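Local coordinates for protein putative hydrolase YdeN (PDB 1UXO) that is a putative serine hydrolase of the alpha/beta-hydrolase fold, probably acting on ester-type substrates that have not been identified, at residues Leu53-Leu56 / Ser57-Gln60; His61-His64 / Glu65-Leu69; Asp181-Thr184 / Ser185-Ser188. The protein carries 2 engineered substitutions. One frame throughout, in Å; residues are numbered along the deposited sequence.

Contact 1: Leu53-Leu56 / Ser57-Gln60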
loop_
_atom_site.group_PDB
_atom_site.type_symbol
_atom_site.label_atom_id
_atom_site.label_comp_id
_atom_site.label_asym_id
_atom_site.label_seq_id
_atom_site.Cartn_x
_atom_site.Cartn_y
_atom_site.Cartn_z
ATOM N N LEU A 53 11.790 2.717 5.607
ATOM C CA LEU A 53 12.032 3.920 4.799
ATOM C C LEU A 53 13.377 3.912 4.059
ATOM O O LEU A 53 13.443 4.318 2.899
ATOM C CB LEU A 53 11.910 5.186 5.664
ATOM C CG LEU A 53 10.517 5.463 6.267
ATOM C CD1 LEU A 53 10.561 6.763 7.130
ATOM C CD2 LEU A 53 9.445 5.528 5.234
ATOM N N ASP A 54 14.424 3.453 4.719
ATOM C CA ASP A 54 15.761 3.314 4.068
ATOM C C ASP A 54 15.708 2.331 2.900
ATOM O O ASP A 54 16.261 2.605 1.857
ATOM C CB ASP A 54 16.844 2.849 5.053
ATOM C CG ASP A 54 17.251 3.920 6.032
ATOM O OD1 ASP A 54 17.009 5.115 5.806
ATOM O OD2 ASP A 54 17.819 3.632 7.099
ATOM N N THR A 55 14.980 1.210 3.035
ATOM C CA THR A 55 14.810 0.299 1.916
ATOM C C THR A 55 14.041 0.936 0.773
ATOM O O THR A 55 14.442 0.839 -0.405
ATOM C CB THR A 55 14.156 -1.007 2.402
ATOM O OG1 THR A 55 14.979 -1.621 3.370
ATOM C CG2 THR A 55 14.074 -2.027 1.340
ATOM N N LEU A 56 12.925 1.616 1.072
ATOM C CA LEU A 56 12.221 2.265 -0.004
ATOM C C LEU A 56 13.122 3.276 -0.761
ATOM O O LEU A 56 13.010 3.450 -1.973
ATOM C CB LEU A 56 10.958 2.964 0.532
ATOM C CG LEU A 56 9.874 1.995 1.059
ATOM C CD1 LEU A 56 8.890 2.682 2.023
ATOM C CD2 LEU A 56 9.143 1.277 -0.115
ATOM N N SER A 57 13.990 3.958 -0.023
ATOM C CA SER A 57 14.835 4.989 -0.591
ATOM C C SER A 57 15.835 4.409 -1.612
ATOM O O SER A 57 16.283 5.140 -2.489
ATOM C CB SER A 57 15.496 5.810 0.529
ATOM O OG SER A 57 16.738 5.187 0.805
ATOM N N LEU A 58 16.072 3.099 -1.580
ATOM C CA LEU A 58 16.945 2.434 -2.576
ATOM C C LEU A 58 16.383 2.540 -3.989
ATOM O O LEU A 58 17.152 2.407 -4.948
ATOM C CB LEU A 58 17.109 0.953 -2.264
ATOM C CG LEU A 58 17.818 0.629 -0.958
ATOM C CD1 LEU A 58 17.714 -0.824 -0.644
ATOM C CD2 LEU A 58 19.265 1.073 -0.917
ATOM N N TYR A 59 15.056 2.774 -4.082
ATOM C CA TYR A 59 14.291 2.813 -5.334
ATOM C C TYR A 59 13.862 4.236 -5.745
ATOM O O TYR A 59 13.228 4.436 -6.761
ATOM C CB TYR A 59 13.057 1.925 -5.158
ATOM C CG TYR A 59 13.452 0.502 -4.991
ATOM C CD1 TYR A 59 13.688 -0.285 -6.082
ATOM C CD2 TYR A 59 13.671 -0.042 -3.724
ATOM C CE1 TYR A 59 14.089 -1.611 -5.935
ATOM C CE2 TYR A 59 14.077 -1.395 -3.561
ATOM C CZ TYR A 59 14.267 -2.158 -4.683
ATOM O OH TYR A 59 14.673 -3.484 -4.600
ATOM N N GLN A 60 14.261 5.208 -4.939
ATOM C CA GLN A 60 13.717 6.543 -4.970
ATOM C C GLN A 60 13.955 7.210 -6.332
ATOM O O GLN A 60 13.099 7.945 -6.879
ATOM C CB GLN A 60 14.467 7.262 -3.856
ATOM C CG GLN A 60 14.109 8.529 -3.352
ATOM C CD GLN A 60 14.963 8.779 -2.138
ATOM O OE1 GLN A 60 16.125 9.218 -2.256
ATOM N NE2 GLN A 60 14.431 8.443 -0.975
HETATM O O HOH W 1 18.019 6.662 3.139
#
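T55 O is met by the side chains of both L58 and Y59 and is the centre of the tight part of this contact. L58 N donates to it at 3.0 Å. L58 CB and CG come close to the same oxygen, CB at 3.3 Å from T55 O. The Y59 ring brings its edge: CD2 is 3.5 Å from T55 O. L56 O also lies at that ring's edge, in its plane, and accepts the backbone N-H of Y59. Y59 CG stands beside its own backbone N, anti to the carbonyl carbon (chi1 -66°), which turns the ring back toward these two carbonyls.

L53-L56 belong to helix 49-57 of the alpha/beta-hydrolase fold, and S57-Q60 form a type I beta turn. S57 N makes the i to i-4 bond to L53 O, at 3.0 Å. Y59 N reaches back three residues to L56 O; L58 N does so to T55 O and adds a long, weak bond to D54 O. L56 is buried against M41 and F82 of helix 75-84, while the Y59 ring meets that of Y8.

The other flank is looser and wetter. In one of its two conformers, S57 OG donates to D54 O at 2.8 Å, tilted 22° from the carbonyl plane. The carboxylate of D54 does not touch S57 directly. In that conformer a water joins them, giving one hydrogen to D54 OD1 (3.2 Å) and one to S57 OG (3.0 Å).

Contact 2: His61-His64 / Glu65-Leu69; sequences HTLH and ENTYL
The hydroxyl of T67 lies against one face of the H64 ring, over its centre, with T67 OG1 3.1 Å from the ring plane. The two side chains cross at about a right angle. They meet in a type I beta turn, H64-T67, which leads the chain into strand 67-72 of the parallel sheet of the alpha/beta-hydrolase fold. H64 O accepts the N-H of T67 at 3.0 Å and closes the turn. H64 N donates to T67 OG1 at 2.9 Å in a fairly straight bond (159°). The first and last residues of the turn are thus joined by a backbone bond and a side-chain bond.

H64 CG stands between its backbone N and carbonyl carbon (chi1 52°), and this folds the ring back over the T67 hydroxyl. Two bonds at the ring's nitrogens help set its rotation: a weak one from ND1 to T62 O, and one between NE2 and T4 O at the start of the modelled chain. N66 comes to the ring's edge, its CB in the ring plane and 3.8 Å from H64 CD2.

The other branch of T67, CG2, meets L63. T67 CG2 is anti to the backbone N, and L63 crosses it at about a right angle. L63 also packs on Y8, L92 and F82, between the sheet and helix 75-84. Its CD2 methyl does the touching, 3.8 Å from T67 CG2 and 4.5 Å from L69 CD2.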
loop_
_atom_site.group_PDB
_atom_site.type_symbol
_atom_site.label_atom_id
_atom_site.label_comp_id
_atom_site.label_asym_id
_atom_site.label_seq_id
_atom_site.Cartn_x
_atom_site.Cartn_y
_atom_site.Cartn_z
ATOM N N HIS A 61 15.100 6.909 -6.907
ATOM C CA HIS A 61 15.486 7.516 -8.192
ATOM C C HIS A 61 14.651 7.002 -9.362
ATOM O O HIS A 61 14.681 7.578 -10.445
ATOM C CB HIS A 61 16.971 7.260 -8.440
ATOM C CG HIS A 61 17.297 5.807 -8.637
ATOM N ND1 HIS A 61 17.683 4.983 -7.590
ATOM C CD2 HIS A 61 17.221 5.015 -9.734
ATOM C CE1 HIS A 61 17.872 3.763 -8.048
ATOM N NE2 HIS A 61 17.606 3.751 -9.345
ATOM N N THR A 62 13.895 5.911 -9.170
ATOM C CA THR A 62 13.057 5.346 -10.225
ATOM C C THR A 62 11.608 5.855 -10.196
ATOM O O THR A 62 10.812 5.428 -11.010
ATOM C CB THR A 62 12.996 3.793 -10.132
ATOM O OG1 THR A 62 12.217 3.398 -8.990
ATOM C CG2 THR A 62 14.394 3.185 -9.853
ATOM N N LEU A 63 11.246 6.727 -9.263
ATOM C CA LEU A 63 9.841 7.041 -9.057
ATOM C C LEU A 63 9.473 8.235 -9.885
ATOM O O LEU A 63 10.074 9.304 -9.732
ATOM C CB LEU A 63 9.552 7.404 -7.620
ATOM C CG LEU A 63 9.982 6.434 -6.551
ATOM C CD1 LEU A 63 9.785 7.067 -5.180
ATOM C CD2 LEU A 63 9.268 5.102 -6.667
ATOM N N HIS A 64 8.468 8.074 -10.728
ATOM C CA HIS A 64 8.111 9.087 -11.670
ATOM C C HIS A 64 6.582 9.093 -11.815
ATOM O O HIS A 64 5.886 8.367 -11.101
ATOM C CB HIS A 64 8.888 8.822 -12.992
ATOM C CG HIS A 64 8.751 7.419 -13.517
ATOM N ND1 HIS A 64 9.713 6.451 -13.295
ATOM C CD2 HIS A 64 7.774 6.818 -14.251
ATOM C CE1 HIS A 64 9.330 5.316 -13.870
ATOM N NE2 HIS A 64 8.161 5.511 -14.458
ATOM N N GLU A 65 6.080 9.857 -12.798
ATOM C CA GLU A 65 4.659 10.063 -13.056
ATOM C C GLU A 65 3.962 8.803 -13.546
ATOM O O GLU A 65 2.752 8.731 -13.544
ATOM C CB GLU A 65 4.489 11.189 -14.100
ATOM C CG GLU A 65 5.449 11.075 -15.277
ATOM C CD GLU A 65 6.908 11.462 -14.939
ATOM O OE1 GLU A 65 7.150 12.247 -13.995
ATOM O OE2 GLU A 65 7.842 10.941 -15.588
ATOM N N ASN A 66 4.723 7.834 -14.030
ATOM C CA ASN A 66 4.133 6.534 -14.389
ATOM C C ASN A 66 4.519 5.390 -13.433
ATOM O O ASN A 66 4.458 4.203 -13.806
ATOM C CB ASN A 66 4.434 6.197 -15.858
ATOM C CG ASN A 66 3.865 7.268 -16.835
ATOM O OD1 ASN A 66 4.633 7.960 -17.536
ATOM N ND2 ASN A 66 2.555 7.432 -16.837
ATOM N N THR A 67 4.819 5.756 -12.189
ATOM C CA THR A 67 5.056 4.781 -11.107
ATOM C C THR A 67 3.848 4.678 -10.230
ATOM O O THR A 67 3.248 5.709 -9.856
ATOM C CB THR A 67 6.272 5.190 -10.308
ATOM O OG1 THR A 67 7.379 5.377 -11.204
ATOM C CG2 THR A 67 6.755 4.093 -9.316
ATOM N N TYR A 68 3.548 3.439 -9.806
ATOM C CA TYR A 68 2.399 3.163 -8.954
ATOM C C TYR A 68 2.801 2.291 -7.798
ATOM O O TYR A 68 3.583 1.341 -7.960
ATOM C CB TYR A 68 1.299 2.442 -9.728
ATOM C CG TYR A 68 0.776 3.244 -10.887
ATOM C CD1 TYR A 68 -0.413 3.965 -10.796
ATOM C CD2 TYR A 68 1.481 3.303 -12.068
ATOM C CE1 TYR A 68 -0.859 4.741 -11.869
ATOM C CE2 TYR A 68 1.040 4.084 -13.135
ATOM C CZ TYR A 68 -0.124 4.789 -13.023
ATOM O OH TYR A 68 -0.549 5.530 -14.086
ATOM N N LEU A 69 2.311 2.615 -6.620
ATOM C CA LEU A 69 2.642 1.869 -5.422
ATOM C C LEU A 69 1.383 1.190 -4.867
ATOM O O LEU A 69 0.373 1.857 -4.585
ATOM C CB LEU A 69 3.240 2.807 -4.346
ATOM C CG LEU A 69 4.327 3.815 -4.758
ATOM C CD1 LEU A 69 4.727 4.749 -3.611
ATOM C CD2 LEU A 69 5.553 3.005 -5.261
#

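Contact 3: Asp181-Thr184 / Ser185-Ser188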
loop_
_atom_site.group_PDB
_atom_site.type_symbol
_atom_site.label_atom_id
_atom_site.label_comp_id
_atom_site.label_asym_id
_atom_site.label_seq_id
_atom_site.Cartn_x
_atom_site.Cartn_y
_atom_site.Cartn_z
ATOM N N ASP A 181 -7.797 -4.509 -11.109
ATOM C CA ASP A 181 -8.763 -3.715 -11.873
ATOM C C ASP A 181 -8.735 -2.199 -11.505
ATOM O O ASP A 181 -8.762 -1.336 -12.407
ATOM C CB ASP A 181 -10.158 -4.270 -11.736
ATOM C CG ASP A 181 -10.346 -5.592 -12.528
ATOM O OD1 ASP A 181 -9.729 -5.787 -13.616
ATOM O OD2 ASP A 181 -11.101 -6.470 -12.143
ATOM N N VAL A 182 -8.627 -1.895 -10.223
ATOM C CA VAL A 182 -8.526 -0.476 -9.787
ATOM C C VAL A 182 -7.251 0.138 -10.355
ATOM O O VAL A 182 -7.263 1.228 -10.938
ATOM C CB VAL A 182 -8.624 -0.333 -8.274
ATOM C CG1 VAL A 182 -8.294 1.104 -7.857
ATOM C CG2 VAL A 182 -10.045 -0.726 -7.793
ATOM N N LEU A 183 -6.151 -0.596 -10.265
ATOM C CA LEU A 183 -4.881 -0.158 -10.816
ATOM C C LEU A 183 -4.961 0.098 -12.296
ATOM O O LEU A 183 -4.533 1.155 -12.814
ATOM C CB LEU A 183 -3.796 -1.233 -10.489
ATOM C CG LEU A 183 -2.375 -0.907 -10.809
ATOM C CD1 LEU A 183 -1.912 0.374 -10.081
ATOM C CD2 LEU A 183 -1.498 -2.107 -10.514
ATOM N N THR A 184 -5.505 -0.868 -13.017
ATOM C CA THR A 184 -5.599 -0.753 -14.451
ATOM C C THR A 184 -6.453 0.453 -14.894
ATOM O O THR A 184 -6.177 1.052 -15.945
ATOM C CB THR A 184 -6.100 -2.115 -15.017
ATOM O OG1 THR A 184 -5.032 -3.065 -14.853
ATOM C CG2 THR A 184 -6.342 -2.067 -16.542
ATOM N N SER A 185 -7.477 0.792 -14.131
ATOM C CA SER A 185 -8.330 1.944 -14.453
ATOM C C SER A 185 -7.510 3.253 -14.410
ATOM O O SER A 185 -7.763 4.201 -15.174
ATOM C CB SER A 185 -9.560 1.985 -13.545
ATOM O OG SER A 185 -9.273 2.514 -12.246
ATOM N N TYR A 186 -6.500 3.280 -13.560
ATOM C CA TYR A 186 -5.606 4.420 -13.513
ATOM C C TYR A 186 -4.824 4.598 -14.810
ATOM O O TYR A 186 -4.416 5.732 -15.139
ATOM C CB TYR A 186 -4.566 4.249 -12.434
ATOM C CG TYR A 186 -5.028 4.218 -10.999
ATOM C CD1 TYR A 186 -6.344 4.516 -10.615
ATOM C CD2 TYR A 186 -4.102 3.917 -10.006
ATOM C CE1 TYR A 186 -6.717 4.467 -9.247
ATOM C CE2 TYR A 186 -4.431 3.948 -8.696
ATOM C CZ TYR A 186 -5.769 4.211 -8.335
ATOM O OH TYR A 186 -6.019 4.228 -6.993
ATOM N N PHE A 187 -4.448 3.488 -15.438
ATOM C CA PHE A 187 -3.627 3.531 -16.638
ATOM C C PHE A 187 -4.422 4.096 -17.828
ATOM O O PHE A 187 -3.842 4.757 -18.702
ATOM C CB PHE A 187 -3.108 2.147 -17.038
ATOM C CG PHE A 187 -2.335 1.405 -15.953
ATOM C CD1 PHE A 187 -1.755 2.061 -14.881
ATOM C CD2 PHE A 187 -2.207 0.030 -16.029
ATOM C CE1 PHE A 187 -1.068 1.355 -13.930
ATOM C CE2 PHE A 187 -1.487 -0.674 -15.106
ATOM C CZ PHE A 187 -0.914 -0.015 -14.041
ATOM N N SER A 188 -5.716 3.794 -17.872
ATOM C CA SER A 188 -6.569 4.267 -18.982
ATOM C C SER A 188 -6.827 5.741 -18.823
ATOM O O SER A 188 -6.873 6.473 -19.801
ATOM C CB SER A 188 -7.915 3.542 -19.072
ATOM O OG SER A 188 -8.556 3.420 -17.803
#
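S185 hydrogen-bonds back to the preceding turn through both its backbone and its side chain. S185 N donates to D181 O at 3.0 Å, the regular i to i-4 bond. S185 OG lies between its own backbone N and carbonyl carbon (chi1 79°), where it donates to V182 O at 2.7 Å, tilted 19° from the carbonyl plane. That oxygen also takes weak bonds from S185 N and Y186 N. S188 OG repeats the pattern one turn on, donating to S185 O at 2.9 Å. The remaining backbone bonds, from Y186 N to L183 O and from F187 N and S188 N to T184 O, are all weak. The T184 hydroxyl bonds back to Y180 O.

This is helix 177-188, the last helix of the chain, in the alpha/beta-hydrolase fold. It lies against the sheet: V182, L183 and Y186 all touch I96 of strand 92-98.

Most apolar contacts are spaced i to i+4. V182 and Y186 lie side by side and point the same way, with V182 CG1 4.0 Å from Y186 CE1. L183 crosses F187 at a slant and sets its CG 3.7 Å from F187 CZ. At i+3, L183 CD1 is 4.2 Å from Y186 CD2.

Backbone atoms lie over the faces of both rings. V182 O is 3.4 Å above the Y186 ring plane, displaced toward the rim, and the ring stacks with H130. T184 CA makes a CH-pi contact with the F187 ring, 4.3 Å from its centroid. F187 also meets K5 in a cation-pi pair. A serine in place of F187 would probably leave L183 CG and T184 CA without their aromatic partner and deprive the K5 ammonium of its ring face.

Overall arrangement
Contact 1 is the surface one. Contacts 2 and 3 are partly buried. Contacts 1 and 2 follow each other without a gap in the chain, together leading from helix 49-57 to strand 67-72, and both pack on F82 of helix 75-84. Contact 3 lies far along the sequence, yet it touches contact 2: Y68 packs on L183, Y186 and F187, with Y68 CE2 3.5 Å from F187 CE1. Contacts 1 and 3 do not touch, and their centres are about 25 Å apart. Chemistry follows place: mainly backbone bonding at the surface, mixed polar and apolar contacts at the strand's start, and ring and aliphatic packing where the last helix meets the sheet.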